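Local atomic coordinates of BauA (Acinetobacter baumannii, PDB entry 6HCP), a protein that probably acts as a TonB-dependent outer-membrane receptor that takes up iron as ferric preacinetobactin in Acinetobacter baumannii. Residues L302-T313 against D342-K353. Numbering follows the deposited sequence.
Sequences LMAYAAYGQSTT and DVDKKSADAGFK. With C8E ((hydroxyethyloxy)tri(ethyloxy)octane), chain B; C8E ((hydroxyethyloxy)tri(ethyloxy)octane), chain C; EDO (1,2-ethanediol), chain L.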
loop_
_atom_site.group_PDB
_atom_site.type_symbol
_atom_site.label_atom_id
_atom_site.label_comp_id
_atom_site.label_asym_id
_atom_site.label_seq_id
_atom_site.Cartn_x
_atom_site.Cartn_y
_atom_site.Cartn_z
ATOM N N LEU A 302 -17.389 29.676 50.328
ATOM C CA LEU A 302 -16.888 28.486 50.991
ATOM C C LEU A 302 -17.641 27.263 50.479
ATOM O O LEU A 302 -18.891 27.204 50.516
ATOM C CB LEU A 302 -17.079 28.608 52.508
ATOM C CG LEU A 302 -16.584 27.405 53.307
ATOM C CD1 LEU A 302 -15.063 27.307 53.229
ATOM C CD2 LEU A 302 -17.052 27.485 54.753
ATOM N N MET A 303 -16.868 26.231 50.133
ATOM C CA MET A 303 -17.433 24.952 49.724
ATOM C C MET A 303 -16.561 23.822 50.273
ATOM O O MET A 303 -15.368 24.000 50.482
ATOM C CB MET A 303 -17.531 24.871 48.192
ATOM C CG MET A 303 -16.214 24.598 47.503
ATOM S SD MET A 303 -16.188 22.972 46.696
ATOM C CE MET A 303 -17.518 23.219 45.523
ATOM N N ALA A 304 -17.191 22.685 50.558
ATOM C CA ALA A 304 -16.486 21.474 50.921
ATOM C C ALA A 304 -16.636 20.463 49.785
ATOM O O ALA A 304 -17.653 20.450 49.088
ATOM C CB ALA A 304 -17.012 20.904 52.212
ATOM N N TYR A 305 -15.692 19.522 49.729
ATOM C CA TYR A 305 -15.778 18.407 48.807
ATOM C C TYR A 305 -15.116 17.187 49.441
ATOM O O TYR A 305 -14.260 17.305 50.311
ATOM C CB TYR A 305 -15.140 18.767 47.464
ATOM C CG TYR A 305 -13.627 18.783 47.482
ATOM C CD1 TYR A 305 -12.902 17.634 47.229
ATOM C CD2 TYR A 305 -12.921 19.942 47.735
ATOM C CE1 TYR A 305 -11.518 17.626 47.278
ATOM C CE2 TYR A 305 -11.534 19.963 47.750
ATOM C CZ TYR A 305 -10.830 18.798 47.511
ATOM O OH TYR A 305 -9.465 18.791 47.525
ATOM N N ALA A 306 -15.575 16.013 49.010
ATOM C CA ALA A 306 -14.954 14.772 49.378
ATOM C C ALA A 306 -15.053 13.810 48.196
ATOM O O ALA A 306 -16.096 13.745 47.525
ATOM C CB ALA A 306 -15.614 14.203 50.604
ATOM N N ALA A 307 -13.986 13.035 48.008
ATOM C CA ALA A 307 -13.918 11.972 46.988
ATOM C C ALA A 307 -13.320 10.723 47.629
ATOM O O ALA A 307 -12.397 10.812 48.426
ATOM C CB ALA A 307 -13.088 12.446 45.820
ATOM N N TYR A 308 -13.941 9.576 47.355
ATOM C CA TYR A 308 -13.486 8.300 47.775
ATOM C C TYR A 308 -13.599 7.336 46.593
ATOM O O TYR A 308 -14.606 7.333 45.882
ATOM C CB TYR A 308 -14.320 7.753 48.940
ATOM C CG TYR A 308 -13.917 6.362 49.364
ATOM C CD1 TYR A 308 -12.768 6.158 50.121
ATOM C CD2 TYR A 308 -14.589 5.240 48.899
ATOM C CE1 TYR A 308 -12.349 4.884 50.474
ATOM C CE2 TYR A 308 -14.182 3.957 49.241
ATOM C CZ TYR A 308 -13.061 3.781 50.037
ATOM O OH TYR A 308 -12.606 2.535 50.348
ATOM N N GLY A 309 -12.643 6.416 46.510
ATOM C CA GLY A 309 -12.673 5.400 45.483
ATOM C C GLY A 309 -11.881 4.177 45.853
ATOM O O GLY A 309 -11.040 4.194 46.767
ATOM N N GLN A 310 -12.065 3.133 45.042
ATOM C CA GLN A 310 -11.334 1.908 45.167
ATOM C C GLN A 310 -11.237 1.247 43.786
ATOM O O GLN A 310 -12.114 1.407 42.918
ATOM C CB GLN A 310 -12.028 0.971 46.164
ATOM C CG GLN A 310 -13.496 0.789 45.858
ATOM C CD GLN A 310 -14.205 0.002 46.934
ATOM O OE1 GLN A 310 -14.981 -0.905 46.645
ATOM N NE2 GLN A 310 -13.894 0.310 48.183
ATOM N N SER A 311 -10.239 0.383 43.637
ATOM C CA SER A 311 -10.101 -0.368 42.432
ATOM C C SER A 311 -9.338 -1.644 42.739
ATOM O O SER A 311 -8.637 -1.737 43.753
ATOM C CB SER A 311 -9.426 0.450 41.334
ATOM O OG SER A 311 -8.059 0.684 41.636
ATOM N N THR A 312 -9.483 -2.621 41.845
ATOM C CA THR A 312 -8.722 -3.830 41.896
ATOM C C THR A 312 -8.142 -4.091 40.505
ATOM O O THR A 312 -8.803 -3.866 39.509
ATOM C CB THR A 312 -9.578 -5.024 42.344
ATOM O OG1 THR A 312 -10.594 -5.156 41.351
ATOM C CG2 THR A 312 -10.193 -4.841 43.717
ATOM N N THR A 313 -6.943 -4.650 40.499
ATOM C CA THR A 313 -6.243 -5.079 39.313
ATOM C C THR A 313 -5.840 -6.536 39.495
ATOM O O THR A 313 -5.284 -6.897 40.520
ATOM C CB THR A 313 -4.988 -4.233 39.078
ATOM O OG1 THR A 313 -5.407 -2.886 38.868
ATOM C CG2 THR A 313 -4.139 -4.760 37.939
ATOM N N ASP A 342 -2.084 -9.390 42.080
ATOM C CA ASP A 342 -3.396 -8.877 42.409
ATOM C C ASP A 342 -3.197 -7.692 43.350
ATOM O O ASP A 342 -2.432 -7.816 44.315
ATOM C CB ASP A 342 -4.260 -9.925 43.126
ATOM C CG ASP A 342 -4.507 -11.198 42.321
ATOM O OD1 ASP A 342 -4.582 -11.104 41.086
ATOM O OD2 ASP A 342 -4.442 -12.290 42.925
ATOM N N VAL A 343 -3.868 -6.581 43.079
ATOM C CA VAL A 343 -3.712 -5.403 43.936
ATOM C C VAL A 343 -5.085 -4.776 44.203
ATOM O O VAL A 343 -5.948 -4.652 43.305
ATOM C CB VAL A 343 -2.659 -4.428 43.380
ATOM C CG1 VAL A 343 -2.737 -4.261 41.890
ATOM C CG2 VAL A 343 -2.640 -3.074 44.077
ATOM N N ASP A 344 -5.320 -4.490 45.487
ATOM C CA ASP A 344 -6.517 -3.814 45.972
ATOM C C ASP A 344 -6.128 -2.409 46.447
ATOM O O ASP A 344 -5.250 -2.263 47.306
ATOM C CB ASP A 344 -7.156 -4.589 47.128
ATOM C CG ASP A 344 -7.804 -5.901 46.713
ATOM O OD1 ASP A 344 -8.255 -5.995 45.565
ATOM O OD2 ASP A 344 -7.858 -6.815 47.547
ATOM N N LYS A 345 -6.802 -1.398 45.891
ATOM C CA LYS A 345 -6.463 -0.006 46.090
ATOM C C LYS A 345 -7.656 0.711 46.730
ATOM O O LYS A 345 -8.798 0.472 46.354
ATOM C CB LYS A 345 -6.133 0.647 44.743
ATOM C CG LYS A 345 -4.848 0.183 44.074
ATOM C CD LYS A 345 -4.792 0.419 42.559
ATOM C CE LYS A 345 -5.206 -0.833 41.803
ATOM N NZ LYS A 345 -5.869 -0.534 40.517
ATOM N N LYS A 346 -7.350 1.710 47.565
ATOM C CA LYS A 346 -8.328 2.661 48.073
ATOM C C LYS A 346 -7.711 4.054 48.103
ATOM O O LYS A 346 -6.525 4.197 48.379
ATOM C CB LYS A 346 -8.749 2.280 49.499
ATOM C CG LYS A 346 -9.462 0.940 49.631
ATOM C CD LYS A 346 -9.816 0.603 51.081
ATOM C CE LYS A 346 -9.922 -0.885 51.353
ATOM N NZ LYS A 346 -10.788 -1.561 50.360
ATOM N N SER A 347 -8.523 5.078 47.856
ATOM C CA SER A 347 -7.999 6.410 47.770
ATOM C C SER A 347 -9.073 7.428 48.156
ATOM O O SER A 347 -10.275 7.212 48.005
ATOM C CB SER A 347 -7.426 6.696 46.392
ATOM O OG SER A 347 -8.411 6.487 45.425
ATOM N N ALA A 348 -8.610 8.577 48.629
ATOM C CA ALA A 348 -9.521 9.615 49.090
ATOM C C ALA A 348 -8.846 10.966 48.950
ATOM O O ALA A 348 -7.620 11.078 49.071
ATOM C CB ALA A 348 -9.935 9.331 50.523
ATOM N N ASP A 349 -9.680 11.995 48.801
ATOM C CA ASP A 349 -9.257 13.371 48.685
ATOM C C ASP A 349 -10.440 14.232 49.130
ATOM O O ASP A 349 -11.533 14.112 48.539
ATOM C CB ASP A 349 -8.858 13.684 47.241
ATOM C CG ASP A 349 -8.450 15.120 46.968
ATOM O OD1 ASP A 349 -8.506 15.949 47.903
ATOM O OD2 ASP A 349 -8.065 15.402 45.810
ATOM N N ALA A 350 -10.255 14.976 50.223
ATOM C CA ALA A 350 -11.312 15.831 50.790
ATOM C C ALA A 350 -10.716 17.180 51.177
ATOM O O ALA A 350 -9.554 17.274 51.566
ATOM C CB ALA A 350 -11.946 15.148 51.977
ATOM N N GLY A 351 -11.524 18.238 51.073
ATOM C CA GLY A 351 -11.037 19.541 51.424
ATOM C C GLY A 351 -12.109 20.614 51.372
ATOM O O GLY A 351 -13.301 20.335 51.296
ATOM N N PHE A 352 -11.618 21.848 51.398
ATOM C CA PHE A 352 -12.408 23.027 51.342
ATOM C C PHE A 352 -11.802 23.932 50.285
ATOM O O PHE A 352 -10.580 23.984 50.134
ATOM C CB PHE A 352 -12.413 23.754 52.691
ATOM C CG PHE A 352 -13.104 23.000 53.801
ATOM C CD1 PHE A 352 -14.469 23.119 53.999
ATOM C CD2 PHE A 352 -12.393 22.147 54.624
ATOM C CE1 PHE A 352 -15.111 22.403 55.000
ATOM C CE2 PHE A 352 -13.040 21.415 55.610
ATOM C CZ PHE A 352 -14.401 21.518 55.772
ATOM N N LYS A 353 -12.662 24.750 49.679
ATOM C CA LYS A 353 -12.245 25.824 48.814
ATOM C C LYS A 353 -13.015 27.078 49.229
ATOM O O LYS A 353 -14.183 26.982 49.571
ATOM C CB LYS A 353 -12.560 25.516 47.345
ATOM C CG LYS A 353 -11.918 24.259 46.782
ATOM C CD LYS A 353 -12.252 23.978 45.321
ATOM C CE LYS A 353 -11.536 22.743 44.811
ATOM N NZ LYS A 353 -11.696 22.568 43.347
HETATM C C1 C8E B . -3.174 21.922 55.484
HETATM C C2 C8E B . -4.617 21.885 55.928
HETATM C C3 C8E B . -5.311 20.570 55.599
HETATM C C4 C8E B . -6.823 20.750 55.411
HETATM C C5 C8E B . -7.574 19.422 55.494
HETATM C C6 C8E B . -9.010 19.514 55.022
HETATM C C7 C8E B . -9.717 18.185 55.267
HETATM C C8 C8E B . -11.153 18.371 55.742
HETATM O O9 C8E B . -12.054 17.416 55.167
HETATM C C10 C8E B . -13.278 18.039 54.768
HETATM C C11 C8E B . -14.401 17.029 54.723
HETATM O O12 C8E B . -15.352 17.521 53.794
HETATM C C1 C8E C . -21.277 28.581 56.950
HETATM C C2 C8E C . -20.057 28.274 57.804
HETATM C C3 C8E C . -19.900 26.787 58.139
HETATM C C4 C8E C . -18.494 26.435 58.661
HETATM C C5 C8E C . -18.035 25.026 58.253
HETATM C C6 C8E C . -16.570 24.712 58.607
HETATM C C7 C8E C . -15.567 25.474 57.732
HETATM C C8 C8E C . -14.126 24.952 57.825
HETATM O O9 C8E C . -13.182 25.727 57.047
HETATM C C10 C8E C . -11.864 25.145 57.108
HETATM C C11 C8E C . -10.848 25.883 56.245
HETATM O O12 C8E C . -9.521 25.342 56.400
HETATM C C13 C8E C . -8.510 26.357 56.482
HETATM C C14 C8E C . -7.162 25.827 56.009
HETATM O O15 C8E C . -6.086 26.567 56.600
HETATM C C16 C8E C . -4.991 25.741 57.038
HETATM C C17 C8E C . -4.035 26.508 57.962
HETATM O O18 C8E C . -2.885 25.739 58.375
HETATM C C19 C8E C . -3.160 24.734 59.368
HETATM C C20 C8E C . -1.883 24.213 60.031
HETATM O O21 C8E C . -1.998 22.818 60.352
HETATM C C1 EDO L . -5.014 -9.532 46.878
HETATM O O1 EDO L . -6.323 -8.961 46.910
HETATM C C2 EDO L . -4.032 -8.446 47.278
HETATM O O2 EDO L . -4.479 -7.768 48.458
#
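M303 to T313 pair with K353 to V343 in unbroken antiparallel register, strand axes 4.6 Å apart at closest approach, and six hydrogen-bonded pairs alternate with five non-hydrogen-bonded ones. On the face of M303, Y305 and S311, the ring of Y305 leans across to the partner strand and lies over the backbone of G351, whose CA is 4.2 Å from the ring centroid in a CH-pi contact. With chi1 at 75°, CG of Y305 sits between its backbone N and carbonyl carbon, which carries the ring over this glycine, where no side chain intervenes. Its OH then donates to D349 OD1 at 3.0 Å, on the syn side but 33° out of the carboxylate plane; N368 ND2 also bonds this oxygen. Further along, K345 bends at chi3 (-96°), which brings NZ between two hydroxyls of the opposite strand, S311 OG at 2.7 Å and T313 OG1 at 2.9 Å. Both hydroxyls have second partners, G123 O and D287 OD1 respectively, which tie the buried ammonium into a wider polar network.

The other face is apolar at one end: A304 CB meets F352 CE1 at 3.7 Å, and two detergent molecules pack on the phenyl ring, as expected for a lipid-facing surface. Towards the other end, Y308 OH lies alongside the aliphatic part of K346. The pair forms part of a long beta-hairpin of the TonB-dependent receptor barrel, where strands 282-297 and 361-381 flank it, while S347 OG hydrogen-bonds F122 O and D349 touches L121, both in strand 121-122 of the plug.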